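Local coordinates for succinoglycan biosynthesis protein (Bacillus cereus ATCC 14579, PDB 2QGM) that is of unproven function but belongs to the erythromycin esterase-like family and is named for a role in succinoglycan biosynthesis, at residues A[178-183]-A[261-266]; A[199-204]-A[227-232]. One frame throughout, in Å; residues are numbered along the deposited sequence.

From the N terminus the chain first lays down four strands of the large mixed sheet, the last of them the edge strand 166-171, and then enters an all-helical region. Helix 177-190 supplies 178-183, and helix 195-203, next in the chain, supplies 199-204. Helix 220-236 returns with 227-232, so contact 2 closes a short loop of 22 residues. Helix 253-269 then brings 261-266 back to 178-183, and contact 1 closes a wider loop of 77 residues that encloses the first. The two centres lie about 10 Å apart. Tyr202 of contact 2 also reaches contact 1, while Glu264 packs on Ala230. Together the contacts tie four helices into one cluster.

Contact 1: A[178-183]-A[261-266]; sequences GSFNKV and SAIEKF
In the helical cluster that follows edge strand 166-171 of the main sheet, in an erythromycin esterase-like fold, Ile263 of helix 253-269 points into Phe180 and Val183 of helix 177-190. This is plain apolar helix packing. The two short helical segments cross at -133°, in a broadly antiparallel sense, with axes 10.7 Å apart, so they meet through side-chain ends and not through close backbones.

Ile263 carries nearly everything. Its CG1 lies anti to the carbonyl carbon (chi1 -69°) and chi2 is extended at 168°, which pushes CD1 out as the tip of a straight arm. That methyl approaches the Phe180 ring obliquely and spans one ring bond, with Ile263 CD1 3.7 Å from Phe180 CD1 and 3.8 Å from Phe180 CE1. The second branch of the isoleucine, CG2, lies 4.0 Å from Phe180 CE1. Val183 CG2 borders Ile263 CD1 more loosely, at 4.3 Å.

Around this pair, Tyr202 of helix 195-203 sets its ring edge-to-face with Phe180, and Ala230 of helix 220-236 also touches Ile263. The hydroxyl of Ser179 turns to its own helix start, where OG is hydrogen-bonded to Asp176. What Ser179 offers across the contact is its backbone: Ser179 O lies 4.4 Å from Ile263 CD1.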
loop_
_atom_site.group_PDB
_atom_site.type_symbol
_atom_site.label_atom_id
_atom_site.label_comp_id
_atom_site.label_asym_id
_atom_site.label_seq_id
_atom_site.Cartn_x
_atom_site.Cartn_y
_atom_site.Cartn_z
ATOM N N GLY A 178 -8.563 18.772 7.459
ATOM C CA GLY A 178 -9.768 18.046 7.097
ATOM C C GLY A 178 -10.061 16.917 8.075
ATOM O O GLY A 178 -11.222 16.621 8.352
ATOM N N SER A 179 -9.014 16.286 8.600
ATOM C CA SER A 179 -9.187 15.191 9.557
ATOM C C SER A 179 -9.776 15.690 10.872
ATOM O O SER A 179 -10.727 15.121 11.390
ATOM C CB SER A 179 -7.852 14.480 9.820
ATOM O OG SER A 179 -7.406 13.783 8.665
ATOM N N PHE A 180 -9.201 16.751 11.422
ATOM C CA PHE A 180 -9.710 17.300 12.670
ATOM C C PHE A 180 -11.147 17.777 12.498
ATOM O O PHE A 180 -11.985 17.596 13.386
ATOM C CB PHE A 180 -8.815 18.446 13.125
ATOM C CG PHE A 180 -7.470 17.992 13.597
ATOM C CD1 PHE A 180 -7.312 17.444 14.869
ATOM C CD2 PHE A 180 -6.360 18.081 12.760
ATOM C CE1 PHE A 180 -6.070 16.991 15.299
ATOM C CE2 PHE A 180 -5.114 17.628 13.181
ATOM C CZ PHE A 180 -4.963 17.081 14.454
ATOM N N ASN A 181 -11.430 18.386 11.351
ATOM C CA ASN A 181 -12.770 18.878 11.048
ATOM C C ASN A 181 -13.766 17.736 10.861
ATOM O O ASN A 181 -14.943 17.875 11.182
ATOM C CB ASN A 181 -12.734 19.761 9.797
ATOM C CG ASN A 181 -12.397 21.206 10.113
ATOM O OD1 ASN A 181 -11.578 21.486 10.983
ATOM N ND2 ASN A 181 -13.031 22.132 9.398
ATOM N N LYS A 182 -13.298 16.606 10.349
ATOM C CA LYS A 182 -14.177 15.463 10.159
ATOM C C LYS A 182 -14.775 15.103 11.520
ATOM O O LYS A 182 -15.984 14.873 11.648
ATOM C CB LYS A 182 -13.389 14.271 9.615
ATOM C CG LYS A 182 -14.267 13.133 9.129
ATOM C CD LYS A 182 -14.907 13.504 7.800
ATOM C CE LYS A 182 -15.769 12.378 7.257
ATOM N NZ LYS A 182 -16.391 12.755 5.955
ATOM N N VAL A 183 -13.915 15.077 12.536
ATOM C CA VAL A 183 -14.316 14.747 13.906
ATOM C C VAL A 183 -15.142 15.867 14.523
ATOM O O VAL A 183 -16.239 15.636 15.024
ATOM C CB VAL A 183 -13.092 14.524 14.838
ATOM C CG1 VAL A 183 -13.576 14.159 16.239
ATOM C CG2 VAL A 183 -12.189 13.428 14.286
ATOM N N SER A 261 -9.442 8.065 16.009
ATOM C CA SER A 261 -8.504 6.998 16.313
ATOM C C SER A 261 -7.206 7.189 15.531
ATOM O O SER A 261 -6.133 6.865 16.030
ATOM C CB SER A 261 -9.119 5.624 15.989
ATOM O OG SER A 261 -10.016 5.204 16.999
ATOM N N ALA A 262 -7.295 7.711 14.308
ATOM C CA ALA A 262 -6.095 7.927 13.503
ATOM C C ALA A 262 -5.252 9.031 14.133
ATOM O O ALA A 262 -4.021 9.008 14.079
ATOM C CB ALA A 262 -6.479 8.298 12.075
ATOM N N ILE A 263 -5.927 9.997 14.737
ATOM C CA ILE A 263 -5.243 11.094 15.395
ATOM C C ILE A 263 -4.539 10.554 16.646
ATOM O O ILE A 263 -3.407 10.941 16.943
ATOM C CB ILE A 263 -6.243 12.209 15.740
ATOM C CG1 ILE A 263 -6.724 12.853 14.432
ATOM C CG2 ILE A 263 -5.601 13.238 16.666
ATOM C CD1 ILE A 263 -7.916 13.782 14.563
ATOM N N GLU A 264 -5.197 9.647 17.367
ATOM C CA GLU A 264 -4.580 9.052 18.551
ATOM C C GLU A 264 -3.359 8.249 18.104
ATOM O O GLU A 264 -2.283 8.359 18.693
ATOM C CB GLU A 264 -5.550 8.119 19.279
ATOM C CG GLU A 264 -4.969 7.528 20.564
ATOM C CD GLU A 264 -5.885 6.508 21.214
ATOM O OE1 GLU A 264 -7.105 6.754 21.248
ATOM O OE2 GLU A 264 -5.390 5.469 21.700
ATOM N N LYS A 265 -3.525 7.442 17.057
ATOM C CA LYS A 265 -2.422 6.638 16.535
ATOM C C LYS A 265 -1.221 7.512 16.188
ATOM O O LYS A 265 -0.092 7.189 16.533
ATOM C CB LYS A 265 -2.862 5.866 15.279
ATOM C CG LYS A 265 -3.851 4.737 15.532
ATOM C CD LYS A 265 -4.165 3.996 14.235
ATOM C CE LYS A 265 -5.099 2.812 14.452
ATOM N NZ LYS A 265 -6.431 3.211 14.966
ATOM N N PHE A 266 -1.468 8.624 15.504
ATOM C CA PHE A 266 -0.393 9.530 15.119
ATOM C C PHE A 266 0.405 10.040 16.331
ATOM O O PHE A 266 1.635 10.021 16.326
ATOM C CB PHE A 266 -0.982 10.699 14.308
ATOM C CG PHE A 266 0.043 11.685 13.814
ATOM C CD1 PHE A 266 0.428 12.770 14.598
ATOM C CD2 PHE A 266 0.607 11.543 12.545
ATOM C CE1 PHE A 266 1.359 13.705 14.122
ATOM C CE2 PHE A 266 1.533 12.467 12.066
ATOM C CZ PHE A 266 1.908 13.552 12.857
#

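Contact 2: A[199-204]-A[227-232]; sequences EENYKE and KANAER
Asn229 of helix 220-236 leans against Asn201 of helix 195-203 in an antiparallel helix-helix contact, polar and partly water-bridged, within the erythromycin esterase-like family region. Segments 199-203 and 227-232 run at 145°, axes 8.9 Å apart. Starting at the backbone, Asn229 CB rests 3.3 Å from Asn201 O and also packs on Asn201 CB. With CG anti to its own carbonyl carbon (chi1 -71°), the Asn229 amide is carried past that same carbonyl, Asn229 CG 3.8 Å from Asn201 O, and its plane stands almost perpendicular to the Asn201 amide. Asn229 OD1 lies at the edge of the Arg232 guanidinium, in its plane. Asn229 ND2 gives Asn201 O a weak, bent hydrogen bond of 3.4 Å (143° at the hydrogen). Water 1 accepts from Asn229 ND2 at 3.2 Å and donates to Asn201 O at 2.8 Å, so Asn201 O receives two donors, the amide only weakly.

One turn further along, Arg232 bends at chi3 and lies across the Asn201 amide. On the same helices, the Tyr202 ring meets Ala230 CA with its edge, and Tyr202 OH donates to water 2 at 2.8 Å. That water donates to Ala230 O at 2.7 Å, a second water bridge.

Tyr202 packs helix 195-203 against Val183 and Ile184 of helix 177-190, and Ala230 packs helix 220-236 against Thr267 of helix 253-269.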
loop_
_atom_site.group_PDB
_atom_site.type_symbol
_atom_site.label_atom_id
_atom_site.label_comp_id
_atom_site.label_asym_id
_atom_site.label_seq_id
_atom_site.Cartn_x
_atom_site.Cartn_y
_atom_site.Cartn_z
ATOM N N GLU A 199 -12.924 20.429 20.912
ATOM C CA GLU A 199 -12.174 21.513 20.286
ATOM C C GLU A 199 -10.978 21.926 21.133
ATOM O O GLU A 199 -9.915 22.256 20.609
ATOM C CB GLU A 199 -13.084 22.714 20.038
ATOM C CG GLU A 199 -14.125 22.441 18.965
ATOM C CD GLU A 199 -14.897 23.679 18.583
ATOM O OE1 GLU A 199 -15.696 24.171 19.417
ATOM O OE2 GLU A 199 -14.713 24.155 17.442
ATOM N N GLU A 200 -11.157 21.900 22.450
ATOM C CA GLU A 200 -10.083 22.257 23.366
ATOM C C GLU A 200 -8.942 21.251 23.239
ATOM O O GLU A 200 -7.773 21.628 23.186
ATOM C CB GLU A 200 -10.592 22.269 24.807
ATOM C CG GLU A 200 -9.508 22.542 25.832
ATOM C CD GLU A 200 -8.964 23.953 25.741
ATOM O OE1 GLU A 200 -9.718 24.895 26.059
ATOM O OE2 GLU A 200 -7.795 24.118 25.332
ATOM N N ASN A 201 -9.279 19.968 23.185
ATOM C CA ASN A 201 -8.255 18.936 23.076
ATOM C C ASN A 201 -7.490 18.925 21.762
ATOM O O ASN A 201 -6.352 18.467 21.724
ATOM C CB ASN A 201 -8.858 17.550 23.308
ATOM C CG ASN A 201 -9.095 17.262 24.772
ATOM O OD1 ASN A 201 -10.206 17.419 25.280
ATOM N ND2 ASN A 201 -8.040 16.859 25.467
ATOM N N TYR A 202 -8.107 19.426 20.695
ATOM C CA TYR A 202 -7.472 19.454 19.369
ATOM C C TYR A 202 -6.848 20.775 18.923
ATOM O O TYR A 202 -6.040 20.783 17.991
ATOM C CB TYR A 202 -8.468 19.067 18.277
ATOM C CG TYR A 202 -8.853 17.607 18.191
ATOM C CD1 TYR A 202 -8.062 16.601 18.755
ATOM C CD2 TYR A 202 -9.988 17.229 17.488
ATOM C CE1 TYR A 202 -8.404 15.248 18.606
ATOM C CE2 TYR A 202 -10.336 15.896 17.333
ATOM C CZ TYR A 202 -9.544 14.911 17.890
ATOM O OH TYR A 202 -9.913 13.600 17.690
ATOM N N LYS A 203 -7.217 21.881 19.565
ATOM C CA LYS A 203 -6.716 23.197 19.167
ATOM C C LYS A 203 -5.213 23.331 18.931
ATOM O O LYS A 203 -4.791 23.696 17.838
ATOM C CB LYS A 203 -7.165 24.273 20.171
ATOM C CG LYS A 203 -6.828 25.700 19.729
ATOM C CD LYS A 203 -7.319 26.755 20.719
ATOM C CE LYS A 203 -6.924 28.156 20.264
ATOM N NZ LYS A 203 -7.346 29.226 21.217
ATOM N N GLU A 204 -4.404 23.060 19.949
ATOM C CA GLU A 204 -2.957 23.188 19.806
ATOM C C GLU A 204 -2.365 22.070 18.955
ATOM O O GLU A 204 -1.561 22.318 18.062
ATOM C CB GLU A 204 -2.297 23.215 21.190
ATOM C CG GLU A 204 -2.646 24.456 21.999
ATOM C CD GLU A 204 -2.021 25.715 21.425
ATOM O OE1 GLU A 204 -0.775 25.826 21.449
ATOM O OE2 GLU A 204 -2.772 26.597 20.953
ATOM N N LYS A 227 -0.809 13.412 23.156
ATOM C CA LYS A 227 -1.245 12.018 23.057
ATOM C C LYS A 227 -2.439 11.825 23.989
ATOM O O LYS A 227 -3.419 11.163 23.635
ATOM C CB LYS A 227 -0.117 11.061 23.470
ATOM C CG LYS A 227 -0.575 9.607 23.584
ATOM C CD LYS A 227 0.499 8.701 24.168
ATOM C CE LYS A 227 -0.038 7.288 24.414
ATOM N NZ LYS A 227 -1.075 7.225 25.490
ATOM N N ALA A 228 -2.342 12.406 25.183
ATOM C CA ALA A 228 -3.409 12.324 26.174
ATOM C C ALA A 228 -4.677 12.974 25.633
ATOM O O ALA A 228 -5.766 12.406 25.730
ATOM C CB ALA A 228 -2.977 13.019 27.473
ATOM N N ASN A 229 -4.536 14.169 25.066
ATOM C CA ASN A 229 -5.683 14.878 24.505
ATOM C C ASN A 229 -6.347 14.063 23.393
ATOM O O ASN A 229 -7.575 13.990 23.317
ATOM C CB ASN A 229 -5.245 16.241 23.951
ATOM C CG ASN A 229 -4.890 17.236 25.046
ATOM O OD1 ASN A 229 -4.765 16.874 26.218
ATOM N ND2 ASN A 229 -4.720 18.497 24.664
ATOM N N ALA A 230 -5.532 13.452 22.534
ATOM C CA ALA A 230 -6.042 12.657 21.412
ATOM C C ALA A 230 -6.750 11.407 21.898
ATOM O O ALA A 230 -7.791 11.019 21.370
ATOM C CB ALA A 230 -4.898 12.269 20.485
ATOM N N GLU A 231 -6.165 10.762 22.900
ATOM C CA GLU A 231 -6.757 9.557 23.455
ATOM C C GLU A 231 -8.097 9.906 24.101
ATOM O O GLU A 231 -9.050 9.133 24.025
ATOM C CB GLU A 231 -5.801 8.941 24.480
ATOM C CG GLU A 231 -6.365 7.749 25.235
ATOM C CD GLU A 231 -5.293 6.949 25.947
ATOM O OE1 GLU A 231 -4.245 7.532 26.302
ATOM O OE2 GLU A 231 -5.502 5.734 26.156
ATOM N N ARG A 232 -8.154 11.089 24.714
ATOM C CA ARG A 232 -9.351 11.580 25.393
ATOM C C ARG A 232 -10.528 11.680 24.426
ATOM O O ARG A 232 -11.615 11.173 24.698
ATOM C CB ARG A 232 -9.077 12.957 26.005
ATOM C CG ARG A 232 -10.174 13.458 26.936
ATOM C CD ARG A 232 -9.977 14.929 27.281
ATOM N NE ARG A 232 -8.575 15.255 27.532
ATOM C CZ ARG A 232 -7.839 14.727 28.505
ATOM N NH1 ARG A 232 -8.366 13.842 29.337
ATOM N NH2 ARG A 232 -6.565 15.073 28.635
HETATM O O HOH W 1 -4.168 20.146 21.942
HETATM O O HOH W 2 -8.178 11.657 18.816
#